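PDB 5H0M: HNH endonuclease from Geobacillus virus E2, which probably nicks DNA as an HNH-family endonuclease of a thermophilic phage and binds a zinc ion through four cysteines. Local coordinates for residues 49-54 against 99-104; 53-58 against 91-96. All blocks are in the same frame, centred on the assembly; numbering follows the deposited sequence.

Contact 1 of 2, residues 49-54 against 99-104; sequences NQQARA and VDWSKR
Gln51 reaches from helix 41-55 across to Trp101 and lays its amide flat on one face of the indole, the two planes only 3° apart. Its CG stands anti to the backbone N (chi1 -177°) and the chain runs on extended, which carries the amide out over the fused rings. CG sits above the six-membered ring as a CH-pi contact, 3.3 Å from Trp101 CH2. Farther out, CD passes over Trp101 CE2 at 3.4 Å. The amide runs along the bond shared by the two rings: OE1 lies 3.4 Å from Trp101 CD2, and NE2, at the other end, 3.6 Å from Trp101 NE1. This is an amide-pi stack, and it joins helix 41-55 to the loop linking the two strands of the HNH ββα unit. One position on, Ala52 adds a lighter touch, its CA 4.3 Å from Trp101 CZ3; its methyl packs against Leu97 and Leu98.

The indole is backed on its opposite face by Arg104 CD, which lies 3.3 Å above the ring plane, so the ring is sandwiched between a glutamine amide and an arginine methylene. Arg104 NH1 then returns to Trp101 O at 3.0 Å with a nearly straight N-H (166°), tying the arginine to the residue it covers. Just ahead of the tryptophan, Asp100 OD1 accepts from both Ser102 N and Ser102 OG, the first closing an Asx turn.

Contact 2 of 2, residues 53-58 against 91-96; sequences RAFYHS and VDHITP
Phe55 of helix 41-55 and its neighbour Tyr56 approach the imidazole of His93 at the close of strand 90-93, the first strand of the HNH ββα fold (His-Me finger). His93 follows Asp92 as the first histidine of such motifs does; in relatives that residue is the general base, so a similar role here is probable. Phe55 CE2 comes up to the edge of the imidazole, near its plane, 3.9 Å from His93 CE1. The two rings are inclined at 61°, an oblique pairing in which van der Waals packing does the work. Tyr56 takes part through water: one ordered molecule lies 2.6 Å from Tyr56 OH and 2.7 Å from His93 ND1, in the plane of the phenol ring. The hydroxyl itself stays 4.4 Å from His93 ND1, consistent with the water being the real link.

Outside this pair of segments, the other imidazole nitrogen, His93 NE2, is hydrogen-bonded to Arg104 O, so with ND1 on the water both nitrogens have partners and the rotation of the ring is fixed. Trp61 meets all three rings, edge-to-face with Tyr56. Asp92 forms a salt bridge with Lys121 of helix 115-129, and Asn109 OD1 receives Thr95 N, pinning the turn after the strand.

Phe55 CG is anti to its own N (chi1 176°), which aims the ring at His93, and Phe55 CD2 lies above the rim of one Tyr56 face. Behind them a type I turn runs from Phe55 to Ser58. Ser58 N reaches Phe55 O at 2.9 Å, and Ser58 OG, which also caps Trp61 N at the start of helix 59-71, donates to the same carbonyl oxygen at 2.7 Å, in its plane and on a lone pair.

Overall arrangement
From the N terminus, helix 41-55 supplies segment 49-54 and the start of 53-58, and the chain then turns into helix 59-71. Contact 2 closes the shorter loop, when strand 90-93 returns to the Phe55-Tyr56 region. Contact 1 closes the longer one, about a turn earlier on that helix, when the loop between the strands returns to it; 53-58 and 91-96 therefore nest inside 49-54 and 99-104, apart from the shared Arg53 and Ala54. The contact centres lie about 7 Å apart, and Trp101 packs against Phe55 where they meet. Together they fasten helix 41-55 to the ββα unit; Cys114 and Cys117 there bind the zinc ion with Cys76 and Cys79 from around helix 77-81.

Contact 1 of 2, residues 49-54 against 99-104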
loop_
_atom_site.group_PDB
_atom_site.type_symbol
_atom_site.label_atom_id
_atom_site.label_comp_id
_atom_site.label_asym_id
_atom_site.label_seq_id
_atom_site.Cartn_x
_atom_site.Cartn_y
_atom_site.Cartn_z
ATOM N N ASN A 49 4.512 10.378 10.575
ATOM C CA ASN A 49 3.269 10.640 9.880
ATOM C C ASN A 49 3.411 11.732 8.821
ATOM O O ASN A 49 2.871 11.624 7.727
ATOM C CB ASN A 49 2.155 10.915 10.872
ATOM C CG ASN A 49 1.593 9.631 11.440
ATOM O OD1 ASN A 49 0.797 8.955 10.783
ATOM N ND2 ASN A 49 2.041 9.247 12.635
ATOM N N GLN A 50 4.201 12.753 9.115
ATOM C CA GLN A 50 4.464 13.773 8.110
ATOM C C GLN A 50 5.221 13.218 6.904
ATOM O O GLN A 50 4.944 13.585 5.749
ATOM C CB GLN A 50 5.223 14.937 8.743
ATOM C CG GLN A 50 4.364 15.765 9.698
ATOM C CD GLN A 50 3.208 16.449 8.999
ATOM O OE1 GLN A 50 2.043 16.133 9.243
ATOM N NE2 GLN A 50 3.526 17.370 8.100
ATOM N N GLN A 51 6.178 12.336 7.178
ATOM C CA GLN A 51 6.971 11.676 6.148
ATOM C C GLN A 51 6.069 10.799 5.264
ATOM O O GLN A 51 6.201 10.799 4.041
ATOM C CB GLN A 51 8.064 10.847 6.814
ATOM C CG GLN A 51 9.037 10.136 5.907
ATOM C CD GLN A 51 10.041 9.309 6.708
ATOM O OE1 GLN A 51 9.659 8.419 7.478
ATOM N NE2 GLN A 51 11.324 9.599 6.531
ATOM N N ALA A 52 5.153 10.075 5.890
ATOM C CA ALA A 52 4.234 9.218 5.146
ATOM C C ALA A 52 3.289 10.044 4.284
ATOM O O ALA A 52 3.056 9.724 3.115
ATOM C CB ALA A 52 3.477 8.299 6.092
ATOM N N ARG A 53 2.760 11.140 4.825
ATOM C CA ARG A 53 1.911 12.026 4.043
ATOM C C ARG A 53 2.630 12.521 2.800
ATOM O O ARG A 53 2.083 12.477 1.695
ATOM C CB ARG A 53 1.473 13.237 4.858
ATOM C CG ARG A 53 0.479 12.965 5.959
ATOM C CD ARG A 53 0.300 14.260 6.721
ATOM N NE ARG A 53 -0.545 14.154 7.896
ATOM C CZ ARG A 53 -1.824 14.528 7.944
ATOM N NH1 ARG A 53 -2.435 14.986 6.857
ATOM N NH2 ARG A 53 -2.485 14.426 9.078
ATOM N N ALA A 54 3.871 12.968 2.978
ATOM C CA ALA A 54 4.667 13.507 1.886
ATOM C C ALA A 54 4.980 12.449 0.843
ATOM O O ALA A 54 5.055 12.741 -0.355
ATOM C CB ALA A 54 5.957 14.121 2.410
ATOM N N VAL A 99 4.311 1.040 9.080
ATOM C CA VAL A 99 4.914 -0.077 9.820
ATOM C C VAL A 99 6.381 -0.286 9.429
ATOM O O VAL A 99 7.227 -0.574 10.282
ATOM C CB VAL A 99 4.086 -1.363 9.621
ATOM C CG1 VAL A 99 4.810 -2.598 10.151
ATOM C CG2 VAL A 99 2.734 -1.215 10.288
ATOM N N ASP A 100 6.700 -0.165 8.141
ATOM C CA ASP A 100 8.083 -0.311 7.683
ATOM C C ASP A 100 8.389 0.640 6.523
ATOM O O ASP A 100 8.131 0.351 5.355
ATOM C CB ASP A 100 8.390 -1.749 7.277
ATOM C CG ASP A 100 9.878 -2.001 7.102
ATOM O OD1 ASP A 100 10.653 -1.018 6.917
ATOM O OD2 ASP A 100 10.296 -3.190 7.134
ATOM N N TRP A 101 8.991 1.771 6.872
ATOM C CA TRP A 101 9.333 2.804 5.898
ATOM C C TRP A 101 10.295 2.293 4.824
ATOM O O TRP A 101 10.235 2.720 3.671
ATOM C CB TRP A 101 9.961 3.991 6.656
ATOM C CG TRP A 101 10.465 5.124 5.793
ATOM C CD1 TRP A 101 11.765 5.490 5.604
ATOM C CD2 TRP A 101 9.677 6.028 5.010
ATOM N NE1 TRP A 101 11.838 6.565 4.751
ATOM C CE2 TRP A 101 10.570 6.909 4.366
ATOM C CE3 TRP A 101 8.306 6.170 4.779
ATOM C CZ2 TRP A 101 10.137 7.924 3.522
ATOM C CZ3 TRP A 101 7.883 7.184 3.944
ATOM C CH2 TRP A 101 8.795 8.035 3.317
ATOM N N SER A 102 11.172 1.360 5.179
ATOM C CA SER A 102 12.187 0.894 4.257
ATOM C C SER A 102 11.635 0.153 3.051
ATOM O O SER A 102 12.301 0.065 2.026
ATOM C CB SER A 102 13.210 0.013 4.979
ATOM O OG SER A 102 12.689 -1.263 5.263
ATOM N N LYS A 103 10.400 -0.350 3.169
ATOM C CA LYS A 103 9.780 -1.152 2.106
ATOM C C LYS A 103 8.800 -0.326 1.261
ATOM O O LYS A 103 8.051 -0.873 0.471
ATOM C CB LYS A 103 9.077 -2.375 2.700
ATOM C CG LYS A 103 10.015 -3.292 3.476
ATOM C CD LYS A 103 9.337 -4.605 3.819
ATOM C CE LYS A 103 10.310 -5.561 4.500
ATOM N NZ LYS A 103 9.723 -6.913 4.797
ATOM N N ARG A 104 8.843 0.988 1.422
ATOM C CA ARG A 104 7.878 1.899 0.806
ATOM C C ARG A 104 7.794 1.853 -0.719
ATOM O O ARG A 104 6.737 2.141 -1.281
ATOM C CB ARG A 104 8.156 3.335 1.255
ATOM C CG ARG A 104 9.498 3.875 0.795
ATOM C CD ARG A 104 9.795 5.181 1.505
ATOM N NE ARG A 104 11.058 5.765 1.064
ATOM C CZ ARG A 104 12.255 5.388 1.495
ATOM N NH1 ARG A 104 12.381 4.415 2.390
ATOM N NH2 ARG A 104 13.353 5.999 1.032
#

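Contact 2 of 2, residues 53-58 against 91-96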
loop_
_atom_site.group_PDB
_atom_site.type_symbol
_atom_site.label_atom_id
_atom_site.label_comp_id
_atom_site.label_asym_id
_atom_site.label_seq_id
_atom_site.Cartn_x
_atom_site.Cartn_y
_atom_site.Cartn_z
ATOM N N ARG A 53 2.760 11.140 4.825
ATOM C CA ARG A 53 1.911 12.026 4.043
ATOM C C ARG A 53 2.630 12.521 2.800
ATOM O O ARG A 53 2.083 12.477 1.695
ATOM C CB ARG A 53 1.473 13.237 4.858
ATOM C CG ARG A 53 0.479 12.965 5.959
ATOM C CD ARG A 53 0.300 14.260 6.721
ATOM N NE ARG A 53 -0.545 14.154 7.896
ATOM C CZ ARG A 53 -1.824 14.528 7.944
ATOM N NH1 ARG A 53 -2.435 14.986 6.857
ATOM N NH2 ARG A 53 -2.485 14.426 9.078
ATOM N N ALA A 54 3.871 12.968 2.978
ATOM C CA ALA A 54 4.667 13.507 1.886
ATOM C C ALA A 54 4.980 12.449 0.843
ATOM O O ALA A 54 5.055 12.741 -0.355
ATOM C CB ALA A 54 5.957 14.121 2.410
ATOM N N PHE A 55 5.139 11.210 1.291
ATOM C CA PHE A 55 5.478 10.119 0.383
ATOM C C PHE A 55 4.469 9.968 -0.757
ATOM O O PHE A 55 4.832 9.766 -1.918
ATOM C CB PHE A 55 5.606 8.809 1.153
ATOM C CG PHE A 55 5.858 7.618 0.280
ATOM C CD1 PHE A 55 7.114 7.403 -0.252
ATOM C CD2 PHE A 55 4.830 6.743 -0.033
ATOM C CE1 PHE A 55 7.363 6.315 -1.073
ATOM C CE2 PHE A 55 5.072 5.653 -0.855
ATOM C CZ PHE A 55 6.328 5.440 -1.369
ATOM N N TYR A 56 3.197 10.079 -0.436
ATOM C CA TYR A 56 2.165 9.858 -1.449
ATOM C C TYR A 56 2.127 10.949 -2.504
ATOM O O TYR A 56 1.561 10.737 -3.578
ATOM C CB TYR A 56 0.800 9.698 -0.792
ATOM C CG TYR A 56 0.696 8.454 0.072
ATOM C CD1 TYR A 56 0.695 7.185 -0.494
ATOM C CD2 TYR A 56 0.598 8.551 1.439
ATOM C CE1 TYR A 56 0.587 6.038 0.295
ATOM C CE2 TYR A 56 0.495 7.417 2.229
ATOM C CZ TYR A 56 0.482 6.178 1.663
ATOM O OH TYR A 56 0.364 5.063 2.495
ATOM N N HIS A 57 2.756 12.090 -2.204
ATOM C CA HIS A 57 2.920 13.171 -3.178
ATOM C C HIS A 57 4.187 13.050 -3.996
ATOM O O HIS A 57 4.386 13.834 -4.922
ATOM C CB HIS A 57 2.986 14.515 -2.461
ATOM C CG HIS A 57 1.718 14.894 -1.783
ATOM N ND1 HIS A 57 0.675 15.512 -2.441
ATOM C CD2 HIS A 57 1.311 14.719 -0.504
ATOM C CE1 HIS A 57 -0.308 15.727 -1.585
ATOM N NE2 HIS A 57 0.054 15.259 -0.405
ATOM N N SER A 58 5.048 12.096 -3.664
ATOM C CA SER A 58 6.384 12.048 -4.227
ATOM C C SER A 58 6.402 11.547 -5.656
ATOM O O SER A 58 5.577 10.724 -6.060
ATOM C CB SER A 58 7.321 11.187 -3.372
ATOM O OG SER A 58 7.025 9.802 -3.520
ATOM N N VAL A 91 -3.231 1.015 -5.232
ATOM C CA VAL A 91 -2.050 0.203 -4.962
ATOM C C VAL A 91 -1.763 0.319 -3.474
ATOM O O VAL A 91 -1.609 1.440 -2.966
ATOM C CB VAL A 91 -0.832 0.670 -5.771
ATOM C CG1 VAL A 91 0.413 -0.113 -5.413
ATOM C CG2 VAL A 91 -1.104 0.514 -7.255
ATOM N N ASP A 92 -1.691 -0.827 -2.797
ATOM C CA ASP A 92 -1.499 -0.872 -1.333
ATOM C C ASP A 92 -0.185 -1.554 -0.960
ATOM O O ASP A 92 0.244 -2.519 -1.603
ATOM C CB ASP A 92 -2.658 -1.611 -0.655
ATOM C CG ASP A 92 -2.744 -1.354 0.862
ATOM O OD1 ASP A 92 -2.248 -0.307 1.358
ATOM O OD2 ASP A 92 -3.335 -2.196 1.563
ATOM N N HIS A 93 0.421 -1.041 0.107
ATOM C CA HIS A 93 1.576 -1.667 0.748
ATOM C C HIS A 93 1.154 -2.901 1.509
ATOM O O HIS A 93 0.215 -2.842 2.313
ATOM C CB HIS A 93 2.240 -0.680 1.699
ATOM C CG HIS A 93 2.919 0.454 0.998
ATOM N ND1 HIS A 93 2.239 1.556 0.544
ATOM C CD2 HIS A 93 4.213 0.636 0.645
ATOM C CE1 HIS A 93 3.085 2.380 -0.050
ATOM N NE2 HIS A 93 4.286 1.838 -0.015
ATOM N N ILE A 94 1.854 -4.004 1.294
ATOM C CA ILE A 94 1.517 -5.254 2.007
ATOM C C ILE A 94 1.859 -5.094 3.485
ATOM O O ILE A 94 0.979 -5.167 4.349
ATOM C CB ILE A 94 2.211 -6.470 1.399
ATOM C CG1 ILE A 94 1.793 -6.680 -0.052
ATOM C CG2 ILE A 94 1.940 -7.691 2.274
ATOM C CD1 ILE A 94 2.511 -7.813 -0.747
ATOM N N THR A 95 3.131 -4.837 3.776
ATOM C CA THR A 95 3.534 -4.295 5.074
ATOM C C THR A 95 3.264 -2.799 5.004
ATOM O O THR A 95 3.836 -2.113 4.154
ATOM C CB THR A 95 5.010 -4.545 5.347
ATOM O OG1 THR A 95 5.270 -5.955 5.302
ATOM C CG2 THR A 95 5.413 -4.001 6.707
ATOM N N PRO A 96 2.375 -2.290 5.856
ATOM C CA PRO A 96 1.975 -0.892 5.700
ATOM C C PRO A 96 3.143 0.085 5.751
ATOM O O PRO A 96 4.158 -0.151 6.410
ATOM C CB PRO A 96 1.026 -0.665 6.877
ATOM C CG PRO A 96 0.455 -2.015 7.154
ATOM C CD PRO A 96 1.576 -2.979 6.890
HETATM O O HOH W 1 -0.035 2.675 1.476
#